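Local coordinates for Roadblock/LAMTOR2 domain-containing protein (Streptomyces avermitilis, PDB 3LEQ) that is of unknown function but, as a Roadblock/LC7-domain protein, may act as a small regulatory partner, perhaps of GTPases, as relatives of its family do, at residues A[19-25]-A[90-96]. Numbering follows the deposited sequence. Where two conformers were deposited one is given.
Sequences VDHAVVL and AHLVVLT
Strand 19-25 pairs antiparallel with 90-96, the middle strand of the five-stranded Roadblock/LC7 sheet, Val23 facing Val93 and Leu25 facing His91 as hydrogen-bonded pairs, with a classic beta bulge where Asp20 and His21 both face Leu95. Val23 N gives to Val93 O (2.9 Å), and Val93 N returns the bond to Val23 O at 2.8 Å, each nearly straight; Leu25 and His91 exchange a similar pair. At the bulge Leu95 O takes two donors: Asp20 N at 2.8 Å, in the carbonyl plane, and His21 N in a weaker, longer bond. Leu95 N in turn reaches His21 O, tilted 32° from that carbonyl's plane. Between these pairs, CA-H...O contacts such as Ala22 CA to Val93 O fill in the backbone seam.

The side chains divide between the two faces of the sheet. On one, Val23 and Val93 lie side by side, CG2 of Val23 against CB of Val93 (3.7 Å), while CD1 of Leu25 touches CG2 of Val93 at 3.7 Å; CG1 of Val93 is anti to the backbone N (chi1 -175°), which leaves CG2 anti to the carbonyl carbon and turned to the leucine. The His21 ring meets Leu95 CD1 at its edge and stacks with Phe38. Helix 40-55 covers this face through Leu46, Ala47 and Ala50. On the other, Val24 CG1 touches Ala90 CB at 3.8 Å and Val24 CG2 meets Leu92 CD1 at 3.9 Å. Helices 4-15 and 102-115 close over it with Leu9, Leu112 and Met109. The first and last strands in the chain thus lie side by side inside a sheet of order 2-1-5-4-3, with helices on both faces, the layout of the alpha/beta/alpha Roadblock/LC7 fold.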
# COMPACT_ATOMS: atom_id res chain seq x y z
N VAL A 19 -2.46 7.23 -6.66
CA VAL A 19 -1.96 5.94 -6.17
C VAL A 19 -1.56 5.08 -7.37
O VAL A 19 -2.35 4.89 -8.27
CB VAL A 19 -3.03 5.21 -5.32
CG1 VAL A 19 -2.57 3.80 -4.97
CG2 VAL A 19 -3.34 5.99 -4.06
N ASP A 20 -0.32 4.62 -7.38
CA ASP A 20 0.18 3.76 -8.45
C ASP A 20 0.06 2.24 -8.16
O ASP A 20 -0.33 1.46 -9.05
CB ASP A 20 1.63 4.13 -8.77
CG ASP A 20 1.75 5.42 -9.60
OD1 ASP A 20 0.74 5.93 -10.16
OD2 ASP A 20 2.89 5.92 -9.71
N HIS A 21 0.39 1.82 -6.94
CA HIS A 21 0.33 0.41 -6.55
C HIS A 21 -0.04 0.31 -5.09
O HIS A 21 0.18 1.26 -4.33
CB HIS A 21 1.67 -0.32 -6.76
CG HIS A 21 2.28 -0.11 -8.12
ND1 HIS A 21 1.73 -0.61 -9.27
CD2 HIS A 21 3.41 0.55 -8.49
CE1 HIS A 21 2.47 -0.26 -10.31
NE2 HIS A 21 3.50 0.45 -9.86
N ALA A 22 -0.59 -0.84 -4.70
CA ALA A 22 -0.94 -1.13 -3.32
C ALA A 22 -0.77 -2.61 -2.99
O ALA A 22 -1.05 -3.48 -3.82
CB ALA A 22 -2.39 -0.68 -3.04
N VAL A 23 -0.31 -2.89 -1.77
CA VAL A 23 -0.25 -4.26 -1.26
C VAL A 23 -0.71 -4.30 0.18
O VAL A 23 -0.68 -3.27 0.88
CB VAL A 23 1.20 -4.85 -1.32
CG1 VAL A 23 1.71 -4.92 -2.73
CG2 VAL A 23 2.19 -4.04 -0.46
N VAL A 24 -1.11 -5.48 0.62
CA VAL A 24 -1.33 -5.73 2.04
C VAL A 24 -0.35 -6.85 2.48
O VAL A 24 -0.29 -7.91 1.85
CB VAL A 24 -2.77 -6.12 2.34
CG1 VAL A 24 -2.91 -6.56 3.81
CG2 VAL A 24 -3.73 -4.96 2.03
N LEU A 25 0.43 -6.56 3.51
CA LEU A 25 1.46 -7.48 3.99
C LEU A 25 1.06 -8.01 5.36
O LEU A 25 0.54 -7.25 6.18
CB LEU A 25 2.81 -6.76 4.08
CG LEU A 25 3.24 -5.95 2.83
CD1 LEU A 25 4.52 -5.18 3.14
CD2 LEU A 25 3.43 -6.86 1.59
N ALA A 90 -1.62 -7.09 9.89
CA ALA A 90 -1.29 -6.67 8.52
C ALA A 90 -1.07 -5.18 8.37
O ALA A 90 -1.55 -4.38 9.17
CB ALA A 90 -2.40 -7.13 7.53
N HIS A 91 -0.41 -4.81 7.29
CA HIS A 91 -0.21 -3.41 6.93
C HIS A 91 -0.56 -3.18 5.46
O HIS A 91 -0.25 -4.01 4.60
CB HIS A 91 1.24 -3.00 7.17
CG HIS A 91 1.58 -2.78 8.61
ND1 HIS A 91 1.94 -3.81 9.45
CD2 HIS A 91 1.60 -1.65 9.36
CE1 HIS A 91 2.18 -3.32 10.65
NE2 HIS A 91 1.98 -2.02 10.62
N LEU A 92 -1.22 -2.05 5.20
CA LEU A 92 -1.47 -1.62 3.84
C LEU A 92 -0.31 -0.75 3.41
O LEU A 92 0.11 0.18 4.16
CB LEU A 92 -2.78 -0.78 3.79
CG LEU A 92 -3.12 -0.10 2.45
CD1 LEU A 92 -3.40 -1.14 1.35
CD2 LEU A 92 -4.33 0.86 2.64
N VAL A 93 0.23 -1.01 2.21
CA VAL A 93 1.37 -0.24 1.75
C VAL A 93 1.06 0.27 0.36
O VAL A 93 0.65 -0.48 -0.49
CB VAL A 93 2.68 -1.08 1.70
CG1 VAL A 93 3.85 -0.21 1.34
CG2 VAL A 93 2.93 -1.84 3.05
N VAL A 94 1.28 1.55 0.14
CA VAL A 94 0.95 2.18 -1.14
C VAL A 94 2.17 2.90 -1.70
O VAL A 94 2.95 3.48 -0.92
CB VAL A 94 -0.24 3.17 -0.95
CG1 VAL A 94 -0.24 4.26 -2.02
CG2 VAL A 94 -1.57 2.41 -0.95
N LEU A 95 2.31 2.88 -3.02
CA LEU A 95 3.25 3.74 -3.74
C LEU A 95 2.44 4.79 -4.51
O LEU A 95 1.52 4.46 -5.27
CB LEU A 95 4.15 2.95 -4.70
CG LEU A 95 5.24 2.07 -4.08
CD1 LEU A 95 5.90 1.21 -5.14
CD2 LEU A 95 6.31 2.90 -3.32
N THR A 96 2.78 6.07 -4.30
CA THR A 96 2.15 7.16 -5.04
C THR A 96 3.01 7.62 -6.23
O THR A 96 4.21 7.33 -6.30
CB THR A 96 1.92 8.40 -4.16
OG1 THR A 96 3.15 9.14 -4.04
CG2 THR A 96 1.40 7.99 -2.76